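Local atomic coordinates of DNA mismatch repair protein MutL (Aquifex aeolicus, PDB entry 6LZI), a protein that acts in DNA mismatch repair as an endonuclease, probably coupling this work to ATP binding and hydrolysis in its Bergerat-fold domain. Residues V12-S15 with P16-V20; L23-N26 with S27-K31; S195-E198 with R199-V203. All blocks are in the same frame, centred on the assembly; numbering follows the deposited sequence.

Contact 1 of 3, residues V12-S15 with P16-V20; sequences VIES and PVDVV
D18, the third residue of the helix, reaches back with its carboxylate to the loop just before it and holds the amide of E14 and, weakly, that of S15. Among the polar contacts, the main one is E14 N to D18 OD2 at 2.8 Å, fairly straight at 154°; the hydrogen comes in on the anti side of the carboxylate, somewhat out of its plane. The same OD2 takes the weak bond from S15 N at 3.1 Å. D18 CG lies beside its own backbone N and anti to the carbonyl carbon (chi1 -63°), which swings the group back over the helix start. In the backbone, D18 N donates to S15 O at 3.0 Å, so S15 at the N-cap ties off the first turn with its carbonyl. S15 OG turns elsewhere, to a weak bond with K162 NZ.

Two like charges lie close. E14 OE1 is 4.5 Å from D18 OD2; the proximity is probably unfavourable, and the amides that donate to OD2 may partly offset it.

Apolar contacts flank the cap. I13 CG2 meets V19 CG2 at 3.7 Å, while I13 CD1 slides along D18 CB at 4.1 Å.

This is an N-terminal helix cap, in which the preceding loop folds back on the first turn, opening helix 16-29, the first modelled helix. V17 N is bonded to E159 of helix 156-173, against which S15 and P16 also rest; P16, V19 and V20 pack on I47 of strand 46-51, and I13 and V19 on I95 of helix 91-96.

Contact 2 of 3, residues L23-N26 with S27-K31; sequences LVEN and SLDAK. With MG (magnesium ion), chain B; ADP (adenosine-5'-diphosphate), chain H.
The carboxylates of E25 and D29, one helical turn apart with planes 44° from each other, share one water, which donates to E25 OE1 at 2.7 Å and to D29 OD2 at 2.9 Å. That water is also a ligand of the magnesium ion. The site belongs to the Bergerat ATP-binding fold, whose helix 16-29 supplies this wall of the nucleotide pocket. The N26 amide works through both ends: OD1 binds magnesium at 2.0 Å, and ND2 donates to ADP O2A at 2.7 Å. Since O2A is itself a magnesium ligand, amide, metal and alpha-phosphate close a small ring that fixes the rotation of the amide; ADP O1B and two more waters complete six ligands. N26 CB and A30 CB lie on the same side of the adenine plane, just beyond its rim, the first by N7, the second by C2 and 3.1 Å from N1. D51, which also bonds ADP, takes S27 OG as a hydrogen-bond partner.

Away from the nucleotide, V24 and L28 run alongside each other in the same direction, CG1 to CD1 4.1 Å, and lean on Y170 of helix 156-173. Successive backbone bonds carry the helix to its end, the straightest being L28 N to V24 O at 170°. There a Schellman motif stops it, with K31 at positive phi: A32 N bonds to S27 O, and K31 N to L28 O at 3.0 Å.

Contact 3 of 3, residues S195-E198 with R199-V203; sequences SLKE and RVEEV
K197 and E201, one turn apart on the helix, are joined by a salt bridge: K197 NZ donates to E201 OE1 at 3.0 Å, arriving on the syn side of the carboxylate but 35° out of its plane. The lysine leaves the backbone with CG anti to its N (chi1 -170°), runs out extended, and bends only at the last torsion, so that NZ hooks back toward the glutamate. CG and CE of the lysine also touch OE1, which is thus met along the chain as well as at the ammonium.

At the N-terminal end of the helix, S195 and E198 form a capping box. E198 N donates to S195 OG at 3.1 Å and almost straight, at 165°; in exchange S195 N donates to E198 OE1 at 2.8 Å, from above the carboxylate plane. Each residue thereby satisfies the other's amide before helical bonding takes over, beginning with R199 N to S195 O. A water links E198 O to E202 OE2, donating to both.

Farther out, L196 CD1 and V200 CG2 approach to 4.3 Å, and both residues pack on F223 of strand 219-225 and Y264 of strand 260-266. R199 kinks midway along its chain and carries its guanidinium away from residues 195-198: NH2 bonds to the carbonyls of K192 and V177, NH1 to that of A171 at the end of helix 156-173. T208 holds both partners of the salt bridge, giving its N to E201 OE1 and taking K197 NZ on its O.

With K207 NZ near K197 NZ, E201, which also has a long, weak ion pair with K207, probably eases the closeness of the two lysine charges, while the capping box would help the start of the helix resist fraying.

From the N terminus, contact 1 forms the entry to helix 16-29 and contact 2 follows farther along the same helix, ending it beside the nucleotide. Contact 3 comes much later, at the start of helix 196-204. Each joins adjoining segments, so none closes a long loop; the three stand in series, neither nesting nor crossing. Centres of contacts 1 and 2 are about 15 Å apart, those of 2 and 3 about 21 Å. Helix 156-173 is the common neighbour: it flanks both contacts on helix 16-29, and A171 O near its end accepts R199 NH1 of contact 3, so it probably helps tie the ATPase domain to the region with the five-stranded sheet.

Contact 1 of 3, residues V12-S15 with P16-V20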
# COMPACT_ATOMS: atom_id res chain seq x y z
N VAL A 12 3.69 5.63 15.03
CA VAL A 12 3.33 5.68 13.60
C VAL A 12 4.43 5.08 12.76
O VAL A 12 4.16 4.44 11.72
CB VAL A 12 3.04 7.13 13.10
CG1 VAL A 12 2.82 7.18 11.58
CG2 VAL A 12 1.81 7.73 13.81
N ILE A 13 5.69 5.32 13.14
CA ILE A 13 6.79 4.84 12.30
C ILE A 13 7.71 3.97 13.14
O ILE A 13 8.60 4.47 13.84
CB ILE A 13 7.58 5.98 11.67
CG1 ILE A 13 6.67 6.93 10.89
CG2 ILE A 13 8.58 5.38 10.64
CD1 ILE A 13 5.94 6.32 9.72
N GLU A 14 7.58 2.65 12.97
CA GLU A 14 8.41 1.68 13.68
C GLU A 14 9.34 0.94 12.74
O GLU A 14 10.32 0.35 13.20
CB GLU A 14 7.52 0.68 14.40
CG GLU A 14 6.58 1.45 15.29
CD GLU A 14 5.76 0.56 16.18
OE1 GLU A 14 5.02 -0.29 15.66
OE2 GLU A 14 5.91 0.73 17.41
N SER A 15 9.02 0.89 11.46
CA SER A 15 9.77 0.05 10.53
C SER A 15 9.49 0.53 9.12
O SER A 15 8.59 1.33 8.88
CB SER A 15 9.44 -1.45 10.70
OG SER A 15 8.18 -1.84 10.19
N PRO A 16 10.24 0.04 8.15
CA PRO A 16 10.01 0.45 6.75
C PRO A 16 8.59 0.26 6.26
O PRO A 16 8.13 1.12 5.52
CB PRO A 16 11.00 -0.41 5.94
CG PRO A 16 12.19 -0.61 7.00
CD PRO A 16 11.46 -0.80 8.34
N VAL A 17 7.88 -0.81 6.63
CA VAL A 17 6.52 -0.97 6.10
C VAL A 17 5.65 0.21 6.51
O VAL A 17 4.75 0.63 5.75
CB VAL A 17 5.95 -2.32 6.56
CG1 VAL A 17 5.54 -2.29 7.99
CG2 VAL A 17 4.74 -2.75 5.63
N ASP A 18 5.90 0.79 7.67
CA ASP A 18 5.03 1.89 8.12
C ASP A 18 5.24 3.11 7.24
O ASP A 18 4.31 3.89 7.01
CB ASP A 18 5.33 2.27 9.56
CG ASP A 18 5.06 1.16 10.53
OD1 ASP A 18 4.04 0.43 10.36
OD2 ASP A 18 5.88 0.97 11.47
N VAL A 19 6.50 3.32 6.84
CA VAL A 19 6.82 4.37 5.90
C VAL A 19 6.10 4.15 4.56
O VAL A 19 5.51 5.08 3.99
CB VAL A 19 8.32 4.46 5.69
CG1 VAL A 19 8.57 5.56 4.62
CG2 VAL A 19 9.00 4.79 6.99
N VAL A 20 6.22 2.94 4.00
CA VAL A 20 5.60 2.66 2.71
C VAL A 20 4.11 2.91 2.81
O VAL A 20 3.51 3.52 1.94
CB VAL A 20 5.84 1.20 2.34
CG1 VAL A 20 5.14 0.81 1.03
CG2 VAL A 20 7.33 0.97 2.19

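Contact 2 of 3, residues L23-N26 with S27-K31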
# COMPACT_ATOMS: atom_id res chain seq x y z
N LEU A 23 3.39 6.61 2.74
CA LEU A 23 3.61 7.23 1.43
C LEU A 23 2.55 6.79 0.41
O LEU A 23 2.03 7.62 -0.34
CB LEU A 23 5.03 6.94 0.90
CG LEU A 23 6.02 7.57 1.90
CD1 LEU A 23 7.47 7.17 1.38
CD2 LEU A 23 5.94 9.04 2.17
N VAL A 24 2.22 5.49 0.35
CA VAL A 24 1.29 5.04 -0.68
C VAL A 24 -0.08 5.59 -0.35
O VAL A 24 -0.84 5.97 -1.24
CB VAL A 24 1.31 3.50 -0.70
CG1 VAL A 24 0.16 2.97 -1.49
CG2 VAL A 24 2.71 2.97 -1.25
N GLU A 25 -0.41 5.70 0.93
CA GLU A 25 -1.67 6.35 1.28
C GLU A 25 -1.73 7.77 0.71
O GLU A 25 -2.77 8.16 0.15
CB GLU A 25 -1.89 6.35 2.80
CG GLU A 25 -3.14 7.12 3.25
CD GLU A 25 -3.39 6.99 4.75
OE1 GLU A 25 -3.44 8.01 5.51
OE2 GLU A 25 -3.60 5.84 5.16
N ASN A 26 -0.59 8.51 0.77
CA ASN A 26 -0.55 9.88 0.28
C ASN A 26 -0.69 9.90 -1.23
O ASN A 26 -1.40 10.76 -1.79
CB ASN A 26 0.76 10.54 0.72
CG ASN A 26 0.71 10.95 2.17
OD1 ASN A 26 -0.37 11.01 2.74
ND2 ASN A 26 1.82 11.26 2.76
N SER A 27 -0.10 8.92 -1.88
CA SER A 27 -0.25 8.87 -3.35
C SER A 27 -1.69 8.68 -3.74
O SER A 27 -2.15 9.27 -4.72
CB SER A 27 0.54 7.73 -3.93
OG SER A 27 1.92 7.99 -3.60
N LEU A 28 -2.34 7.71 -3.09
CA LEU A 28 -3.75 7.44 -3.43
C LEU A 28 -4.66 8.61 -3.05
O LEU A 28 -5.66 8.88 -3.74
CB LEU A 28 -4.22 6.19 -2.70
CG LEU A 28 -3.43 4.94 -3.08
CD1 LEU A 28 -3.83 3.75 -2.21
CD2 LEU A 28 -3.75 4.56 -4.55
N ASP A 29 -4.37 9.26 -1.91
CA ASP A 29 -5.07 10.48 -1.55
C ASP A 29 -4.95 11.53 -2.64
O ASP A 29 -5.90 12.28 -2.89
CB ASP A 29 -4.54 11.09 -0.24
CG ASP A 29 -4.90 10.29 1.03
OD1 ASP A 29 -5.76 9.37 1.01
OD2 ASP A 29 -4.23 10.60 2.04
N ALA A 30 -3.80 11.58 -3.33
CA ALA A 30 -3.57 12.52 -4.41
C ALA A 30 -3.99 11.98 -5.79
O ALA A 30 -3.60 12.56 -6.81
CB ALA A 30 -2.11 12.93 -4.45
N LYS A 31 -4.86 10.96 -5.79
CA LYS A 31 -5.50 10.32 -6.94
C LYS A 31 -4.50 9.89 -7.99
O LYS A 31 -4.71 10.05 -9.21
CB LYS A 31 -6.63 11.16 -7.57
CG LYS A 31 -6.64 12.65 -7.39
CD LYS A 31 -7.98 13.22 -7.91
CE LYS A 31 -7.85 14.54 -8.66
NZ LYS A 31 -6.94 14.53 -9.86
MG MG B . -0.80 11.20 4.71
PB ADP H . -1.92 13.86 5.79
O1B ADP H . -1.80 13.01 4.57
O2B ADP H . -2.60 15.22 5.48
O3B ADP H . -2.64 13.15 6.91
PA ADP H . 0.93 13.81 5.50
O1A ADP H . 2.05 14.26 6.39
O2A ADP H . 0.96 12.37 5.12
O3A ADP H . -0.46 14.21 6.32
O5' ADP H . 0.99 14.59 4.09
C5' ADP H . 0.80 15.99 4.29
C4' ADP H . 0.21 16.64 3.05
O4' ADP H . 1.16 16.59 2.01
C3' ADP H . -1.04 16.00 2.48
O3' ADP H . -2.21 16.61 3.08
C2' ADP H . -0.97 16.39 1.01
O2' ADP H . -1.49 17.76 0.98
C1' ADP H . 0.52 16.48 0.76
N9 ADP H . 1.05 15.27 0.14
C8 ADP H . 1.82 14.30 0.72
N7 ADP H . 2.15 13.34 -0.18
C5 ADP H . 1.55 13.72 -1.34
C6 ADP H . 1.51 13.13 -2.67
N6 ADP H . 2.14 11.94 -2.91
N1 ADP H . 0.80 13.79 -3.63
C2 ADP H . 0.15 14.98 -3.32
N3 ADP H . 0.17 15.59 -2.13
C4 ADP H . 0.87 14.98 -1.14
O HOH W 1 -2.55 10.22 4.33
O HOH W 2 0.47 9.40 4.93
O HOH W 3 -1.14 11.12 6.88

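Contact 3 of 3, residues S195-E198 with R199-V203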
# COMPACT_ATOMS: atom_id res chain seq x y z
N SER A 195 -10.21 -5.06 -13.72
CA SER A 195 -11.40 -5.22 -12.93
C SER A 195 -10.97 -5.78 -11.59
O SER A 195 -9.83 -6.22 -11.41
CB SER A 195 -12.37 -6.18 -13.60
OG SER A 195 -11.86 -7.49 -13.47
N LEU A 196 -11.87 -5.72 -10.64
CA LEU A 196 -11.52 -6.24 -9.31
C LEU A 196 -11.20 -7.73 -9.37
O LEU A 196 -10.20 -8.18 -8.79
CB LEU A 196 -12.63 -5.97 -8.28
CG LEU A 196 -12.43 -6.46 -6.84
CD1 LEU A 196 -11.18 -5.92 -6.23
CD2 LEU A 196 -13.65 -6.16 -5.95
N LYS A 197 -12.06 -8.50 -10.05
CA LYS A 197 -11.82 -9.94 -10.13
C LYS A 197 -10.50 -10.26 -10.83
O LYS A 197 -9.75 -11.13 -10.37
CB LYS A 197 -13.00 -10.64 -10.84
CG LYS A 197 -12.88 -12.16 -10.72
CD LYS A 197 -14.08 -12.82 -11.35
CE LYS A 197 -14.23 -14.19 -10.81
NZ LYS A 197 -13.51 -14.91 -11.83
N GLU A 198 -10.18 -9.53 -11.91
CA GLU A 198 -8.88 -9.69 -12.56
C GLU A 198 -7.74 -9.35 -11.60
O GLU A 198 -6.70 -10.03 -11.61
CB GLU A 198 -8.77 -8.81 -13.80
CG GLU A 198 -9.59 -9.33 -14.92
CD GLU A 198 -10.07 -8.24 -15.86
OE1 GLU A 198 -9.70 -7.04 -15.70
OE2 GLU A 198 -10.83 -8.60 -16.79
N ARG A 199 -7.95 -8.32 -10.76
CA ARG A 199 -6.91 -7.87 -9.84
C ARG A 199 -6.69 -8.89 -8.72
O ARG A 199 -5.55 -9.23 -8.38
CB ARG A 199 -7.30 -6.50 -9.28
CG ARG A 199 -6.45 -5.98 -8.10
CD ARG A 199 -4.95 -5.97 -8.44
NE ARG A 199 -4.68 -5.03 -9.53
CZ ARG A 199 -4.49 -3.73 -9.41
NH1 ARG A 199 -4.53 -3.05 -8.25
NH2 ARG A 199 -4.16 -3.07 -10.51
N VAL A 200 -7.78 -9.46 -8.19
CA VAL A 200 -7.63 -10.55 -7.23
C VAL A 200 -6.82 -11.68 -7.82
O VAL A 200 -5.96 -12.25 -7.16
CB VAL A 200 -9.01 -11.02 -6.76
CG1 VAL A 200 -8.85 -12.21 -5.86
CG2 VAL A 200 -9.56 -9.88 -5.94
N GLU A 201 -7.15 -12.06 -9.05
CA GLU A 201 -6.56 -13.25 -9.63
C GLU A 201 -5.09 -13.03 -9.94
O GLU A 201 -4.27 -13.95 -9.76
CB GLU A 201 -7.40 -13.65 -10.82
CG GLU A 201 -8.73 -14.17 -10.31
CD GLU A 201 -9.69 -14.58 -11.37
OE1 GLU A 201 -10.68 -15.22 -11.00
OE2 GLU A 201 -9.44 -14.33 -12.57
N GLU A 202 -4.74 -11.82 -10.41
CA GLU A 202 -3.33 -11.50 -10.64
C GLU A 202 -2.55 -11.57 -9.33
O GLU A 202 -1.44 -12.13 -9.29
CB GLU A 202 -3.19 -10.11 -11.28
CG GLU A 202 -3.72 -10.00 -12.70
CD GLU A 202 -3.08 -10.99 -13.67
OE1 GLU A 202 -1.84 -11.16 -13.70
OE2 GLU A 202 -3.86 -11.63 -14.38
N VAL A 203 -3.13 -11.01 -8.24
CA VAL A 203 -2.44 -10.96 -6.94
C VAL A 203 -2.18 -12.36 -6.42
O VAL A 203 -1.08 -12.67 -5.95
CB VAL A 203 -3.26 -10.14 -5.92
CG1 VAL A 203 -2.75 -10.39 -4.38
CG2 VAL A 203 -3.21 -8.65 -6.23
O HOH W 4 -6.27 -11.68 -13.78